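Local coordinates for peptidase S15/CocE/NonD (Thaumarchaeota archaeon SCGC AB-539-E09, PDB 4PF1), which probably acts as a serine aminopeptidase of the S15 family, removing residues from peptide N termini through a domain of the alpha/beta-hydrolase fold, at residues F425-S430 / T607-R612; R491-T496 / E615-I620; D502-I507 / Q575-W580. All blocks are in the same frame, centred on the assembly; numbering follows the deposited sequence.

Interaction 1: residues F425-S430 / T607-R612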
loop_
_atom_site.group_PDB
_atom_site.type_symbol
_atom_site.label_atom_id
_atom_site.label_comp_id
_atom_site.label_asym_id
_atom_site.label_seq_id
_atom_site.Cartn_x
_atom_site.Cartn_y
_atom_site.Cartn_z
ATOM N N PHE A 425 -45.282 -8.437 12.246
ATOM C CA PHE A 425 -44.569 -7.704 11.207
ATOM C C PHE A 425 -43.386 -6.966 11.808
ATOM O O PHE A 425 -43.346 -6.741 13.020
ATOM C CB PHE A 425 -45.505 -6.700 10.474
ATOM C CG PHE A 425 -46.271 -5.747 11.370
ATOM C CD1 PHE A 425 -45.680 -4.574 11.835
ATOM C CD2 PHE A 425 -47.596 -5.996 11.708
ATOM C CE1 PHE A 425 -46.389 -3.694 12.660
ATOM C CE2 PHE A 425 -48.306 -5.112 12.527
ATOM C CZ PHE A 425 -47.698 -3.966 12.994
ATOM N N ASP A 426 -42.439 -6.570 10.964
ATOM C CA ASP A 426 -41.311 -5.733 11.359
ATOM C C ASP A 426 -41.496 -4.381 10.695
ATOM O O ASP A 426 -41.802 -4.321 9.503
ATOM C CB ASP A 426 -39.976 -6.382 10.984
ATOM C CG ASP A 426 -39.766 -7.716 11.661
ATOM O OD1 ASP A 426 -39.587 -7.732 12.903
ATOM O OD2 ASP A 426 -39.828 -8.748 10.964
ATOM N N GLU A 427 -41.384 -3.300 11.477
ATOM C CA GLU A 427 -41.657 -1.953 10.995
ATOM C C GLU A 427 -40.414 -1.065 10.947
ATOM O O GLU A 427 -39.535 -1.172 11.804
ATOM C CB GLU A 427 -42.719 -1.306 11.893
ATOM C CG GLU A 427 -43.369 -0.061 11.320
ATOM C CD GLU A 427 -44.380 0.568 12.254
ATOM O OE1 GLU A 427 -43.961 1.295 13.182
ATOM O OE2 GLU A 427 -45.593 0.332 12.062
ATOM N N TYR A 428 -40.370 -0.161 9.950
ATOM C CA TYR A 428 -39.335 0.863 9.788
ATOM C C TYR A 428 -39.868 2.018 8.947
ATOM O O TYR A 428 -40.836 1.848 8.198
ATOM C CB TYR A 428 -38.034 0.292 9.187
ATOM C CG TYR A 428 -38.086 -0.041 7.710
ATOM C CD1 TYR A 428 -38.637 -1.238 7.264
ATOM C CD2 TYR A 428 -37.502 0.799 6.765
ATOM C CE1 TYR A 428 -38.601 -1.596 5.918
ATOM C CE2 TYR A 428 -37.499 0.471 5.410
ATOM C CZ TYR A 428 -38.050 -0.729 4.990
ATOM O OH TYR A 428 -38.047 -1.065 3.658
ATOM N N VAL A 429 -39.241 3.195 9.079
ATOM C CA VAL A 429 -39.632 4.372 8.315
ATOM C C VAL A 429 -38.565 4.648 7.255
ATOM O O VAL A 429 -37.381 4.788 7.583
ATOM C CB VAL A 429 -39.896 5.611 9.215
ATOM C CG1 VAL A 429 -40.255 6.838 8.377
ATOM C CG2 VAL A 429 -40.994 5.324 10.241
ATOM N N SER A 430 -38.986 4.707 5.983
ATOM C CA SER A 430 -38.094 5.022 4.879
ATOM C C SER A 430 -38.239 6.497 4.520
ATOM O O SER A 430 -39.333 6.946 4.157
ATOM C CB SER A 430 -38.389 4.135 3.677
ATOM O OG SER A 430 -37.701 4.600 2.525
ATOM N N THR A 607 -44.107 4.680 6.265
ATOM C CA THR A 607 -43.987 3.629 7.270
ATOM C C THR A 607 -44.061 2.291 6.547
ATOM O O THR A 607 -45.065 1.998 5.903
ATOM C CB THR A 607 -45.074 3.805 8.344
ATOM O OG1 THR A 607 -44.927 5.096 8.929
ATOM C CG2 THR A 607 -45.004 2.744 9.428
ATOM N N GLN A 608 -42.972 1.508 6.604
ATOM C CA GLN A 608 -42.871 0.227 5.905
ATOM C C GLN A 608 -42.991 -0.930 6.869
ATOM O O GLN A 608 -42.411 -0.892 7.953
ATOM C CB GLN A 608 -41.542 0.117 5.120
ATOM C CG GLN A 608 -41.020 1.430 4.501
ATOM C CD GLN A 608 -41.822 1.885 3.307
ATOM O OE1 GLN A 608 -42.985 2.271 3.420
ATOM N NE2 GLN A 608 -41.191 1.923 2.150
ATOM N N ARG A 609 -43.726 -1.979 6.464
ATOM C CA ARG A 609 -43.940 -3.158 7.298
ATOM C C ARG A 609 -43.750 -4.435 6.508
ATOM O O ARG A 609 -44.459 -4.655 5.528
ATOM C CB ARG A 609 -45.354 -3.144 7.907
ATOM C CG ARG A 609 -45.560 -2.143 9.024
ATOM C CD ARG A 609 -47.021 -2.098 9.419
ATOM N NE ARG A 609 -47.274 -1.118 10.473
ATOM C CZ ARG A 609 -48.476 -0.862 10.978
ATOM N NH1 ARG A 609 -49.545 -1.511 10.532
ATOM N NH2 ARG A 609 -48.620 0.044 11.934
ATOM N N VAL A 610 -42.812 -5.290 6.944
ATOM C CA VAL A 610 -42.599 -6.600 6.338
ATOM C C VAL A 610 -43.330 -7.623 7.223
ATOM O O VAL A 610 -42.919 -7.874 8.361
ATOM C CB VAL A 610 -41.098 -6.928 6.119
ATOM C CG1 VAL A 610 -40.897 -8.401 5.773
ATOM C CG2 VAL A 610 -40.503 -6.036 5.030
ATOM N N TRP A 611 -44.457 -8.147 6.715
ATOM C CA TRP A 611 -45.334 -9.055 7.452
ATOM C C TRP A 611 -44.828 -10.499 7.450
ATOM O O TRP A 611 -44.247 -10.956 6.469
ATOM C CB TRP A 611 -46.762 -8.971 6.901
ATOM C CG TRP A 611 -47.466 -7.697 7.280
ATOM C CD1 TRP A 611 -47.184 -6.436 6.838
ATOM C CD2 TRP A 611 -48.560 -7.565 8.199
ATOM N NE1 TRP A 611 -48.029 -5.526 7.430
ATOM C CE2 TRP A 611 -48.882 -6.191 8.274
ATOM C CE3 TRP A 611 -49.308 -8.479 8.963
ATOM C CZ2 TRP A 611 -49.942 -5.713 9.054
ATOM C CZ3 TRP A 611 -50.345 -8.001 9.750
ATOM C CH2 TRP A 611 -50.646 -6.632 9.800
ATOM N N ARG A 612 -45.056 -11.210 8.565
ATOM C CA ARG A 612 -44.605 -12.591 8.768
ATOM C C ARG A 612 -45.646 -13.372 9.581
ATOM O O ARG A 612 -45.474 -13.597 10.784
ATOM C CB ARG A 612 -43.221 -12.618 9.457
ATOM C CG ARG A 612 -43.008 -11.486 10.465
ATOM C CD ARG A 612 -41.737 -11.670 11.252
ATOM N NE ARG A 612 -41.500 -10.544 12.155
ATOM C CZ ARG A 612 -41.931 -10.484 13.410
ATOM N NH1 ARG A 612 -42.627 -11.490 13.929
ATOM N NH2 ARG A 612 -41.664 -9.423 14.159
#

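Interaction 2: residues R491-T496 / E615-I620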
loop_
_atom_site.group_PDB
_atom_site.type_symbol
_atom_site.label_atom_id
_atom_site.label_comp_id
_atom_site.label_asym_id
_atom_site.label_seq_id
_atom_site.Cartn_x
_atom_site.Cartn_y
_atom_site.Cartn_z
ATOM N N ARG A 491 -40.325 -13.964 -1.617
ATOM C CA ARG A 491 -41.776 -13.875 -1.538
ATOM C C ARG A 491 -42.064 -12.894 -0.428
ATOM O O ARG A 491 -42.055 -13.263 0.746
ATOM C CB ARG A 491 -42.410 -15.255 -1.296
ATOM C CG ARG A 491 -43.923 -15.266 -1.497
ATOM C CD ARG A 491 -44.511 -16.649 -1.317
ATOM N NE ARG A 491 -44.555 -17.051 0.091
ATOM C CZ ARG A 491 -43.813 -18.022 0.616
ATOM N NH1 ARG A 491 -42.974 -18.714 -0.147
ATOM N NH2 ARG A 491 -43.907 -18.313 1.907
ATOM N N LEU A 492 -42.155 -11.612 -0.788
ATOM C CA LEU A 492 -42.288 -10.534 0.175
ATOM C C LEU A 492 -43.725 -10.055 0.318
ATOM O O LEU A 492 -44.347 -9.646 -0.661
ATOM C CB LEU A 492 -41.371 -9.362 -0.235
ATOM C CG LEU A 492 -41.412 -8.116 0.657
ATOM C CD1 LEU A 492 -40.570 -8.312 1.918
ATOM C CD2 LEU A 492 -40.951 -6.890 -0.107
ATOM N N PHE A 493 -44.237 -10.091 1.555
ATOM C CA PHE A 493 -45.545 -9.557 1.907
ATOM C C PHE A 493 -45.295 -8.275 2.672
ATOM O O PHE A 493 -44.790 -8.315 3.799
ATOM C CB PHE A 493 -46.362 -10.569 2.730
ATOM C CG PHE A 493 -46.827 -11.781 1.958
ATOM C CD1 PHE A 493 -48.042 -11.772 1.282
ATOM C CD2 PHE A 493 -46.062 -12.940 1.921
ATOM C CE1 PHE A 493 -48.484 -12.903 0.589
ATOM C CE2 PHE A 493 -46.487 -14.057 1.199
ATOM C CZ PHE A 493 -47.701 -14.035 0.547
ATOM N N ALA A 494 -45.523 -7.130 2.023
ATOM C CA ALA A 494 -45.205 -5.848 2.632
ATOM C C ALA A 494 -46.292 -4.795 2.430
ATOM O O ALA A 494 -46.994 -4.797 1.416
ATOM C CB ALA A 494 -43.884 -5.333 2.087
ATOM N N SER A 495 -46.402 -3.877 3.399
ATOM C CA SER A 495 -47.323 -2.750 3.341
ATOM C C SER A 495 -46.553 -1.442 3.490
ATOM O O SER A 495 -45.530 -1.402 4.174
ATOM C CB SER A 495 -48.396 -2.866 4.422
ATOM O OG SER A 495 -47.867 -2.660 5.723
ATOM N N THR A 496 -47.038 -0.386 2.840
ATOM C CA THR A 496 -46.454 0.953 2.932
ATOM C C THR A 496 -47.557 1.965 3.197
ATOM O O THR A 496 -48.677 1.789 2.713
ATOM C CB THR A 496 -45.639 1.311 1.660
ATOM O OG1 THR A 496 -45.179 2.665 1.770
ATOM C CG2 THR A 496 -46.440 1.149 0.363
ATOM N N GLU A 615 -51.001 -16.164 7.051
ATOM C CA GLU A 615 -51.645 -15.568 5.878
ATOM C C GLU A 615 -50.617 -14.883 4.963
ATOM O O GLU A 615 -50.704 -15.020 3.741
ATOM C CB GLU A 615 -52.713 -14.554 6.331
ATOM C CG GLU A 615 -53.546 -13.962 5.200
ATOM C CD GLU A 615 -54.638 -12.996 5.627
ATOM O OE1 GLU A 615 -54.470 -12.320 6.669
ATOM O OE2 GLU A 615 -55.649 -12.891 4.897
ATOM N N TYR A 616 -49.660 -14.132 5.555
ATOM C CA TYR A 616 -48.631 -13.397 4.807
ATOM C C TYR A 616 -47.205 -13.891 5.186
ATOM O O TYR A 616 -46.484 -13.182 5.897
ATOM C CB TYR A 616 -48.760 -11.876 5.058
ATOM C CG TYR A 616 -50.146 -11.304 4.841
ATOM C CD1 TYR A 616 -50.722 -11.278 3.573
ATOM C CD2 TYR A 616 -50.844 -10.702 5.884
ATOM C CE1 TYR A 616 -51.982 -10.721 3.360
ATOM C CE2 TYR A 616 -52.105 -10.139 5.684
ATOM C CZ TYR A 616 -52.672 -10.154 4.419
ATOM O OH TYR A 616 -53.912 -9.595 4.212
ATOM N N PRO A 617 -46.773 -15.103 4.741
ATOM C CA PRO A 617 -45.447 -15.588 5.152
ATOM C C PRO A 617 -44.306 -15.108 4.245
ATOM O O PRO A 617 -44.006 -15.737 3.222
ATOM C CB PRO A 617 -45.604 -17.114 5.125
ATOM C CG PRO A 617 -46.685 -17.374 4.123
ATOM C CD PRO A 617 -47.484 -16.108 3.919
ATOM N N THR A 618 -43.645 -13.997 4.643
ATOM C CA THR A 618 -42.481 -13.484 3.921
ATOM C C THR A 618 -41.339 -14.479 4.092
ATOM O O THR A 618 -41.048 -14.892 5.220
ATOM C CB THR A 618 -42.103 -12.076 4.402
ATOM O OG1 THR A 618 -43.150 -11.169 4.052
ATOM C CG2 THR A 618 -40.771 -11.590 3.822
ATOM N N ALA A 619 -40.735 -14.908 2.969
ATOM C CA ALA A 619 -39.650 -15.887 2.974
ATOM C C ALA A 619 -38.815 -15.809 1.719
ATOM O O ALA A 619 -39.273 -15.297 0.695
ATOM C CB ALA A 619 -40.225 -17.294 3.101
ATOM N N ILE A 620 -37.602 -16.369 1.784
ATOM C CA ILE A 620 -36.734 -16.529 0.625
ATOM C C ILE A 620 -36.897 -17.964 0.154
ATOM O O ILE A 620 -36.719 -18.896 0.945
ATOM C CB ILE A 620 -35.245 -16.181 0.930
ATOM C CG1 ILE A 620 -35.078 -14.756 1.528
ATOM C CG2 ILE A 620 -34.349 -16.403 -0.308
ATOM C CD1 ILE A 620 -35.601 -13.588 0.685
#

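Interaction 3: residues D502-I507 / Q575-W580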
loop_
_atom_site.group_PDB
_atom_site.type_symbol
_atom_site.label_atom_id
_atom_site.label_comp_id
_atom_site.label_asym_id
_atom_site.label_seq_id
_atom_site.Cartn_x
_atom_site.Cartn_y
_atom_site.Cartn_z
ATOM N N ASP A 502 -39.972 1.179 -3.315
ATOM C CA ASP A 502 -38.916 0.306 -3.817
ATOM C C ASP A 502 -38.608 -0.700 -2.735
ATOM O O ASP A 502 -38.610 -0.337 -1.556
ATOM C CB ASP A 502 -37.650 1.107 -4.176
ATOM C CG ASP A 502 -37.671 1.762 -5.541
ATOM O OD1 ASP A 502 -38.588 1.458 -6.331
ATOM O OD2 ASP A 502 -36.778 2.585 -5.814
ATOM N N TRP A 503 -38.387 -1.965 -3.102
ATOM C CA TRP A 503 -38.065 -2.981 -2.113
ATOM C C TRP A 503 -36.761 -3.668 -2.494
ATOM O O TRP A 503 -36.676 -4.312 -3.542
ATOM C CB TRP A 503 -39.215 -3.995 -1.943
ATOM C CG TRP A 503 -40.530 -3.376 -1.552
ATOM C CD1 TRP A 503 -41.575 -3.087 -2.378
ATOM C CD2 TRP A 503 -40.925 -2.950 -0.239
ATOM N NE1 TRP A 503 -42.607 -2.527 -1.660
ATOM C CE2 TRP A 503 -42.234 -2.428 -0.345
ATOM C CE3 TRP A 503 -40.310 -2.985 1.027
ATOM C CZ2 TRP A 503 -42.939 -1.938 0.764
ATOM C CZ3 TRP A 503 -41.009 -2.500 2.126
ATOM C CH2 TRP A 503 -42.301 -1.970 1.987
ATOM N N VAL A 504 -35.726 -3.467 -1.666
ATOM C CA VAL A 504 -34.400 -4.060 -1.849
ATOM C C VAL A 504 -34.303 -5.298 -0.960
ATOM O O VAL A 504 -34.535 -5.201 0.247
ATOM C CB VAL A 504 -33.258 -3.048 -1.531
ATOM C CG1 VAL A 504 -31.882 -3.676 -1.743
ATOM C CG2 VAL A 504 -33.399 -1.766 -2.340
ATOM N N VAL A 505 -33.989 -6.458 -1.551
ATOM C CA VAL A 505 -33.827 -7.698 -0.796
ATOM C C VAL A 505 -32.388 -8.172 -0.970
ATOM O O VAL A 505 -31.929 -8.321 -2.100
ATOM C CB VAL A 505 -34.861 -8.800 -1.191
ATOM C CG1 VAL A 505 -34.631 -10.084 -0.392
ATOM C CG2 VAL A 505 -36.296 -8.308 -1.002
ATOM N N LYS A 506 -31.673 -8.391 0.153
ATOM C CA LYS A 506 -30.283 -8.859 0.120
ATOM C C LYS A 506 -30.116 -10.193 0.828
ATOM O O LYS A 506 -30.619 -10.358 1.944
ATOM C CB LYS A 506 -29.337 -7.850 0.790
ATOM C CG LYS A 506 -29.474 -6.405 0.371
ATOM C CD LYS A 506 -28.463 -5.589 1.153
ATOM C CE LYS A 506 -28.808 -4.138 1.216
ATOM N NZ LYS A 506 -28.101 -3.461 2.336
ATOM N N ILE A 507 -29.364 -11.126 0.215
ATOM C CA ILE A 507 -28.975 -12.391 0.850
ATOM C C ILE A 507 -27.511 -12.237 1.226
ATOM O O ILE A 507 -26.701 -11.827 0.390
ATOM C CB ILE A 507 -29.245 -13.649 -0.033
ATOM C CG1 ILE A 507 -30.756 -13.921 -0.147
ATOM C CG2 ILE A 507 -28.493 -14.894 0.515
ATOM C CD1 ILE A 507 -31.113 -14.857 -1.219
ATOM N N GLN A 575 -31.447 -8.865 4.499
ATOM C CA GLN A 575 -31.598 -7.436 4.767
ATOM C C GLN A 575 -32.620 -6.844 3.799
ATOM O O GLN A 575 -32.586 -7.161 2.609
ATOM C CB GLN A 575 -30.251 -6.698 4.672
ATOM C CG GLN A 575 -29.395 -6.830 5.936
ATOM C CD GLN A 575 -28.120 -6.010 5.904
ATOM O OE1 GLN A 575 -28.020 -4.973 5.238
ATOM N NE2 GLN A 575 -27.128 -6.433 6.671
ATOM N N VAL A 576 -33.576 -6.051 4.322
ATOM C CA VAL A 576 -34.611 -5.396 3.507
ATOM C C VAL A 576 -34.577 -3.868 3.753
ATOM O O VAL A 576 -34.567 -3.419 4.900
ATOM C CB VAL A 576 -36.030 -6.006 3.725
ATOM C CG1 VAL A 576 -37.132 -5.094 3.172
ATOM C CG2 VAL A 576 -36.128 -7.393 3.098
ATOM N N GLN A 577 -34.539 -3.087 2.661
ATOM C CA GLN A 577 -34.522 -1.624 2.702
ATOM C C GLN A 577 -35.359 -1.052 1.541
ATOM O O GLN A 577 -35.841 -1.824 0.707
ATOM C CB GLN A 577 -33.078 -1.086 2.693
ATOM C CG GLN A 577 -32.217 -1.583 1.539
ATOM C CD GLN A 577 -30.769 -1.224 1.728
ATOM O OE1 GLN A 577 -30.126 -1.632 2.696
ATOM N NE2 GLN A 577 -30.212 -0.469 0.792
ATOM N N SER A 578 -35.561 0.285 1.506
ATOM C CA SER A 578 -36.425 0.916 0.499
ATOM C C SER A 578 -35.698 1.904 -0.443
ATOM O O SER A 578 -36.355 2.610 -1.219
ATOM C CB SER A 578 -37.597 1.615 1.176
ATOM O OG SER A 578 -38.548 0.679 1.652
ATOM N N SER A 579 -34.356 1.926 -0.401
ATOM C CA SER A 579 -33.527 2.767 -1.267
ATOM C C SER A 579 -32.128 2.165 -1.413
ATOM O O SER A 579 -31.672 1.436 -0.531
ATOM C CB SER A 579 -33.449 4.200 -0.742
ATOM O OG SER A 579 -33.045 4.261 0.614
ATOM N N TRP A 580 -31.479 2.439 -2.555
ATOM C CA TRP A 580 -30.151 1.947 -2.949
ATOM C C TRP A 580 -29.512 3.049 -3.799
ATOM O O TRP A 580 -29.408 2.928 -5.018
ATOM C CB TRP A 580 -30.326 0.639 -3.751
ATOM C CG TRP A 580 -29.558 -0.553 -3.265
ATOM C CD1 TRP A 580 -28.701 -0.617 -2.202
ATOM C CD2 TRP A 580 -29.559 -1.858 -3.859
ATOM N NE1 TRP A 580 -28.177 -1.886 -2.091
ATOM C CE2 TRP A 580 -28.680 -2.666 -3.102
ATOM C CE3 TRP A 580 -30.227 -2.428 -4.957
ATOM C CZ2 TRP A 580 -28.458 -4.015 -3.405
ATOM C CZ3 TRP A 580 -30.003 -3.764 -5.258
ATOM C CH2 TRP A 580 -29.122 -4.540 -4.492
HETATM O O HOH W 1 -39.098 3.383 -1.617
#

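Interaction 1: residues F425-S430 / T607-R612
The F425 ring carries the guanidinium of R609 flat against one face, with centres 4.4 Å apart and planes only 17° from parallel. Before reaching that position the arginine crosses the same face with its CD, a CH-pi contact nearer the ring's margin than its centre. A chi1 of 53°, with CG lodged between the backbone N and the carbonyl carbon, swings the F425 ring across the neighbouring strand, where it also meets W611. F425 CB sits over the five-membered ring of the indole, 3.8 Å from the centroid, while CD2 comes within 3.6 Å of W611 CZ2 and the two rings meet obliquely. At the edge of the R609 guanidinium lies the carboxylate of E427, nearly coplanar with it; E427 OE2 alone takes both nitrogens, with R609 NE on its anti lone pair at 2.7 Å. These strands, 425-430 and 607-611, run antiparallel in the beta-rich C-terminal domain that accompanies the catalytic domain in the S15 family, with D426-V610 and Y428-Q608 as the hydrogen-bonded pairs. On the face of the sheet bearing D426, Y428 and Q608, the CB of Q608 lies over the tyrosine ring, whose OH is bonded to S578. R612 holds D426 side-on, R612 NE lying 2.7 Å from D426 OD2 and NH2 bonding to OD1. Both nitrogens approach from above the carboxylate plane, and W473 NE1 is a further partner of OD2.

Interaction 2: residues R491-T496 / E615-I620
F493 turns its side chain onto the bend formed by Y616, P617 and T618, and its atoms meet successive parts of that bend. CB touches both T618 OG1 and Y616 CB, and CG lies against CA and CB of Y616. With CG anti to its own carbonyl carbon (chi1 -70°), the ring is laid beneath the tyrosine backbone: Y616 CA stands over one face, 3.8 Å from the ring centroid. CD1 touches Y616 CD1 at 3.6 Å, arriving at the edge of the tyrosine ring, with CE1 farther from the same atom, while CD2 lies against the Y616-P617 peptide link. Farther along, CE2 reaches P617 CD at 3.5 Å, and CZ faces the same methylene from slightly farther away.

The setting is the beta-rich C-terminal domain, of the galactose-binding-like clan, at a break in its long strand 606-625. The earlier half pairs with strand 489-496 through W611 and F493, the chain then loops outward, and regular antiparallel pairing resumes at R491 and A619, where R491 N bonds to A619 O at 2.9 Å and A619 N returns to R491 O.

Between these two points the T618 side chain substitutes for a main-chain partner: its OG1 accepts the N-H of F493 at 2.9 Å, nearly straight at 161°, and is also hydrogen-bonded to W611 O across the neck of the excursion. R491, its chain bent at chi3, brings NH2 to P617 O in a weak bond of 2.9 Å, whereas NH1 forms salt bridges with E621 and D405.

Interaction 3: residues D502-I507 / Q575-W580
V504 and K506 make the central contacts with strand 575-577, their side chains on the same face of the sheet as Q575 and Q577. The methyl CG1 of V504 sits over the middle of the W580 six-membered ring, 3.5 Å from its centroid, and its CB rests against Q577 CG. From K506 an extended chain carries NZ to two glutamine oxygens, Q577 OE1 at 2.8 Å and Q575 OE1 at 3.3 Å; the nearer bond comes from above the amide plane of Q577, the longer is tilted less. Beneath these groups the main chains are joined antiparallel by paired bonds at V504-Q577 and at K506-Q575, the V504 N to Q577 O bond being 2.9 Å long and nearly straight. On the other face V505 and V576 meet through their CG2 methyls.

A second shell fixes these groups. Q577 NE2 donates to S579 O at 2.7 Å, which probably helps to fix the rotation of the amide, with OE1 toward the lysine. Q575 is bonded through OE1 to T464 and through NE2 to the backbone O of Q461, while W456 meets the W580 ring edge-to-face. Where regular pairing ends, a water bridges D502 N and S578 O, and D502 itself forms a salt bridge with R534. The strands are the inner pair of a four-stranded antiparallel sheet in the C-terminal domain.

K506 is buried, and Q461 OE1 adds a third amide oxygen to the two from strand 575-577. Such a set of neutral but strongly polar carbonyls would probably stabilise a charged ammonium inside the domain, standing in for the water lost on burial.

Strand 425-430 comes first along the chain, followed by 491-496 and, after a short turn, 502-507. The chain returns at 575-580, closing the loop of interaction 3, which is nested inside those of the other two. Strand 606-625 then closes interaction 1 at 607-612 and interaction 2 at 615-620; because their segments alternate, these two loops cross. Interactions 1 and 2 thus place 606-625 between 425-430 and 489-496 in one sheet, whereas interaction 3 belongs to a second sheet packed against it. L492, A494 and I620 meet W503, V505 and I507 between the sheets, and S578 provides a polar join between interactions 1 and 3.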